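Local structure of capsid protein (Bocavirus gorilla/GBoV1/2009, 7LNK) at residues A366-W369 against N373-W376; I400-F403 against I407-D410. The protein forms the T=1 icosahedral capsid of a gorilla bocavirus, whose shell is built from sixty copies of the chain. All blocks are in the same frame, centred on the assembly; numbering follows the deposited sequence.

Contact 1: A366-W369 against N373-W376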
loop_
_atom_site.group_PDB
_atom_site.type_symbol
_atom_site.label_atom_id
_atom_site.label_comp_id
_atom_site.label_asym_id
_atom_site.label_seq_id
_atom_site.Cartn_x
_atom_site.Cartn_y
_atom_site.Cartn_z
ATOM N N ALA A 366 -111.792 35.847 -31.772
ATOM C CA ALA A 366 -111.479 34.874 -32.810
ATOM C C ALA A 366 -109.987 34.827 -33.092
ATOM O O ALA A 366 -109.398 33.745 -33.180
ATOM C CB ALA A 366 -112.256 35.199 -34.082
ATOM N N ASP A 367 -109.356 35.983 -33.228
ATOM C CA ASP A 367 -107.952 36.069 -33.597
ATOM C C ASP A 367 -107.142 36.424 -32.364
ATOM O O ASP A 367 -107.235 37.543 -31.855
ATOM C CB ASP A 367 -107.750 37.103 -34.698
ATOM C CG ASP A 367 -108.340 36.663 -36.013
ATOM O OD1 ASP A 367 -108.622 35.460 -36.165
ATOM O OD2 ASP A 367 -108.537 37.521 -36.893
ATOM N N VAL A 368 -106.352 35.473 -31.891
ATOM C CA VAL A 368 -105.513 35.646 -30.718
ATOM C C VAL A 368 -104.081 35.740 -31.211
ATOM O O VAL A 368 -103.530 34.768 -31.732
ATOM C CB VAL A 368 -105.687 34.498 -29.719
ATOM C CG1 VAL A 368 -104.740 34.663 -28.566
ATOM C CG2 VAL A 368 -107.108 34.452 -29.226
ATOM N N TRP A 369 -103.484 36.909 -31.060
ATOM C CA TRP A 369 -102.119 37.138 -31.490
ATOM C C TRP A 369 -101.165 36.738 -30.370
ATOM O O TRP A 369 -101.583 36.298 -29.300
ATOM C CB TRP A 369 -101.948 38.604 -31.861
ATOM C CG TRP A 369 -102.779 39.026 -33.024
ATOM C CD1 TRP A 369 -104.033 39.535 -32.977
ATOM C CD2 TRP A 369 -102.397 39.031 -34.402
ATOM N NE1 TRP A 369 -104.473 39.830 -34.236
ATOM C CE2 TRP A 369 -103.481 39.535 -35.130
ATOM C CE3 TRP A 369 -101.244 38.650 -35.089
ATOM C CZ2 TRP A 369 -103.450 39.668 -36.508
ATOM C CZ3 TRP A 369 -101.219 38.784 -36.451
ATOM C CH2 TRP A 369 -102.311 39.288 -37.148
ATOM N N ASN A 373 -97.202 36.131 -21.537
ATOM C CA ASN A 373 -97.732 35.177 -20.572
ATOM C C ASN A 373 -98.635 34.138 -21.213
ATOM O O ASN A 373 -99.530 33.608 -20.558
ATOM C CB ASN A 373 -98.499 35.897 -19.468
ATOM C CG ASN A 373 -97.618 36.738 -18.613
ATOM O OD1 ASN A 373 -96.433 36.469 -18.473
ATOM N ND2 ASN A 373 -98.177 37.808 -18.080
ATOM N N GLN A 374 -98.423 33.826 -22.484
ATOM C CA GLN A 374 -99.192 32.779 -23.138
ATOM C C GLN A 374 -98.518 31.436 -22.929
ATOM O O GLN A 374 -97.294 31.327 -23.026
ATOM C CB GLN A 374 -99.360 33.060 -24.624
ATOM C CG GLN A 374 -100.292 34.191 -24.941
ATOM C CD GLN A 374 -100.349 34.453 -26.417
ATOM O OE1 GLN A 374 -99.397 34.173 -27.128
ATOM N NE2 GLN A 374 -101.472 34.964 -26.896
ATOM N N ILE A 375 -99.328 30.424 -22.645
ATOM C CA ILE A 375 -98.878 29.079 -22.323
ATOM C C ILE A 375 -99.682 28.129 -23.190
ATOM O O ILE A 375 -100.916 28.148 -23.141
ATOM C CB ILE A 375 -99.092 28.748 -20.835
ATOM C CG1 ILE A 375 -98.378 29.752 -19.940
ATOM C CG2 ILE A 375 -98.620 27.356 -20.526
ATOM C CD1 ILE A 375 -96.909 29.799 -20.165
ATOM N N TRP A 376 -99.005 27.303 -23.979
ATOM C CA TRP A 376 -99.721 26.325 -24.781
ATOM C C TRP A 376 -98.821 25.136 -25.076
ATOM O O TRP A 376 -97.597 25.223 -24.993
ATOM C CB TRP A 376 -100.237 26.942 -26.088
ATOM C CG TRP A 376 -99.196 27.350 -27.087
ATOM C CD1 TRP A 376 -98.760 26.621 -28.145
ATOM C CD2 TRP A 376 -98.453 28.570 -27.113
ATOM N NE1 TRP A 376 -97.808 27.310 -28.838
ATOM C CE2 TRP A 376 -97.599 28.512 -28.223
ATOM C CE3 TRP A 376 -98.432 29.709 -26.310
ATOM C CZ2 TRP A 376 -96.732 29.543 -28.547
ATOM C CZ3 TRP A 376 -97.573 30.723 -26.630
ATOM C CH2 TRP A 376 -96.735 30.638 -27.737
#

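Contact 2: I400-F403 against I407-D410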
loop_
_atom_site.group_PDB
_atom_site.type_symbol
_atom_site.label_atom_id
_atom_site.label_comp_id
_atom_site.label_asym_id
_atom_site.label_seq_id
_atom_site.Cartn_x
_atom_site.Cartn_y
_atom_site.Cartn_z
ATOM N N ILE A 400 -91.056 29.766 -33.049
ATOM C CA ILE A 400 -91.264 28.825 -34.141
ATOM C C ILE A 400 -92.087 27.667 -33.605
ATOM O O ILE A 400 -91.602 26.853 -32.818
ATOM C CB ILE A 400 -89.934 28.338 -34.724
ATOM C CG1 ILE A 400 -89.114 29.517 -35.237
ATOM C CG2 ILE A 400 -90.182 27.366 -35.835
ATOM C CD1 ILE A 400 -89.813 30.309 -36.309
ATOM N N ASP A 401 -93.342 27.599 -34.031
ATOM C CA ASP A 401 -94.258 26.542 -33.610
ATOM C C ASP A 401 -95.180 26.221 -34.768
ATOM O O ASP A 401 -96.326 26.678 -34.813
ATOM C CB ASP A 401 -95.054 26.975 -32.380
ATOM C CG ASP A 401 -95.981 25.900 -31.876
ATOM O OD1 ASP A 401 -95.476 24.871 -31.406
ATOM O OD2 ASP A 401 -97.210 26.079 -31.940
ATOM N N PRO A 402 -94.700 25.478 -35.760
ATOM C CA PRO A 402 -95.573 25.117 -36.881
ATOM C C PRO A 402 -96.835 24.434 -36.388
ATOM O O PRO A 402 -96.787 23.507 -35.582
ATOM C CB PRO A 402 -94.698 24.182 -37.714
ATOM C CG PRO A 402 -93.331 24.644 -37.440
ATOM C CD PRO A 402 -93.310 25.067 -36.005
ATOM N N PHE A 403 -97.981 24.910 -36.870
ATOM C CA PHE A 403 -99.249 24.444 -36.323
ATOM C C PHE A 403 -99.595 23.034 -36.762
ATOM O O PHE A 403 -100.451 22.402 -36.139
ATOM C CB PHE A 403 -100.377 25.394 -36.698
ATOM C CG PHE A 403 -100.272 26.737 -36.059
ATOM C CD1 PHE A 403 -99.449 26.936 -34.974
ATOM C CD2 PHE A 403 -101.028 27.790 -36.512
ATOM C CE1 PHE A 403 -99.361 28.165 -34.379
ATOM C CE2 PHE A 403 -100.945 29.018 -35.917
ATOM C CZ PHE A 403 -100.115 29.207 -34.851
ATOM N N ILE A 407 -91.386 19.884 -36.867
ATOM C CA ILE A 407 -90.318 20.602 -36.184
ATOM C C ILE A 407 -89.505 21.362 -37.217
ATOM O O ILE A 407 -88.839 20.756 -38.060
ATOM C CB ILE A 407 -89.425 19.640 -35.393
ATOM C CG1 ILE A 407 -90.219 18.987 -34.274
ATOM C CG2 ILE A 407 -88.222 20.364 -34.837
ATOM C CD1 ILE A 407 -89.492 17.855 -33.625
ATOM N N ALA A 408 -89.534 22.685 -37.146
ATOM C CA ALA A 408 -88.773 23.511 -38.071
ATOM C C ALA A 408 -87.329 23.601 -37.614
ATOM O O ALA A 408 -87.056 23.885 -36.447
ATOM C CB ALA A 408 -89.378 24.905 -38.182
ATOM N N MET A 409 -86.411 23.358 -38.538
ATOM C CA MET A 409 -84.990 23.428 -38.258
ATOM C C MET A 409 -84.302 24.257 -39.324
ATOM O O MET A 409 -84.717 24.273 -40.482
ATOM C CB MET A 409 -84.361 22.045 -38.210
ATOM C CG MET A 409 -84.822 21.202 -37.055
ATOM S SD MET A 409 -83.934 19.653 -37.027
ATOM C CE MET A 409 -84.737 18.801 -38.360
ATOM N N ASP A 410 -83.247 24.958 -38.913
ATOM C CA ASP A 410 -82.398 25.641 -39.879
ATOM C C ASP A 410 -81.865 24.657 -40.906
ATOM O O ASP A 410 -82.056 24.832 -42.112
ATOM C CB ASP A 410 -81.255 26.352 -39.161
ATOM C CG ASP A 410 -81.720 27.573 -38.406
ATOM O OD1 ASP A 410 -82.836 28.052 -38.687
ATOM O OD2 ASP A 410 -80.976 28.056 -37.529
#

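Contact 1: A366-W369 against N373-W376
Q374 reaches back over the bend between the two segments and closes it with a single hydrogen bond. Its NE2 donates to the backbone carbonyl O of W369 at 2.8 Å. The bond is somewhat bent, with an N-H...O angle of 150°. NE2 lies in the carbonyl plane of W369, while the oxygen sits somewhat out of the amide plane of Q374. The glutamine chain can span this gap because it is extended beyond CG, with chi2 at 177°. V368 CG1 lies alongside the amide, 3.7 Å from Q374 NE2, and the two side chains run past each other in opposite directions. W369 takes part through its carbonyl O; its CB points away from 373-376. The indole meets W369 of two neighbouring subunits edge to face. All three touching residues are buried. The other end of the amide, Q374 OE1, makes a weak hydrogen bond with F371 N. The NE2 bond, with the weak one at OE1, probably limits rotation of the amide. This is a glutamine side chain hydrogen-bonded to a backbone carbonyl across a bend in the long GH loop of the parvovirus capsid fold, beside a three-subunit tryptophan cluster consistent with an icosahedral threefold axis.

Contact 2: I400-F403 against I407-D410
A408 presses its methyl group against I400 and P402. The contact lies in the long GH loop inserted in the parvovirus jelly-roll fold. The segment 400-403 has no regular structure, whereas 407-409 is a short strand that pairs in parallel with strand 388-390. No hydrogen bond joins the two segments, so the contact is purely apolar. Its packed part is small and centres on A408 CB. I400 CG2 approaches this methyl to 3.5 Å, and P402 CG comes to 4.0 Å. The isoleucine uses its short branch here: CG2 stands anti to the backbone N, while CG1 lies anti to the carbonyl carbon. P402 offers the corner of its ring. The backbones stay well apart, with I400 CA 7.1 Å from A408 CA. W265 of a neighbouring subunit packs on both I400 and A408, so the small apolar patch continues across the interface.

The two ends of the strand segment differ from this patch. I407 turns its CB away from 400-403 and packs on E216 and V218 of strand 207-223. M409 also points away and touches C215 on that strand. Beyond it, D410 is exposed to solvent, and its OD1 makes a long, weak ion pair with K391 NZ. The loose side is therefore the D410 end, and the packed side is the A408 methyl. The two groups that meet this methyl are also near each other, with I400 CG2 4.5 Å from P402 CG.

Overall arrangement
The two contacts follow one another along the chain, and their centres lie about 17 Å apart. They meet through one side-chain pair: W376 NE1 of contact 1 packs 3.4 Å from D401 OD2 of contact 2. The same two segments, 373-376 and 400-403, also meet between subunits. N373 ND2 donates a hydrogen bond to D401 O of a neighbouring subunit, and D401 N donates one to N373 OD1 of another copy. Segment 375-376 also extends its sheet into a neighbouring chain. Both contacts touch one and the same neighbouring copy, and both belong to the subunit interfaces of the capsid.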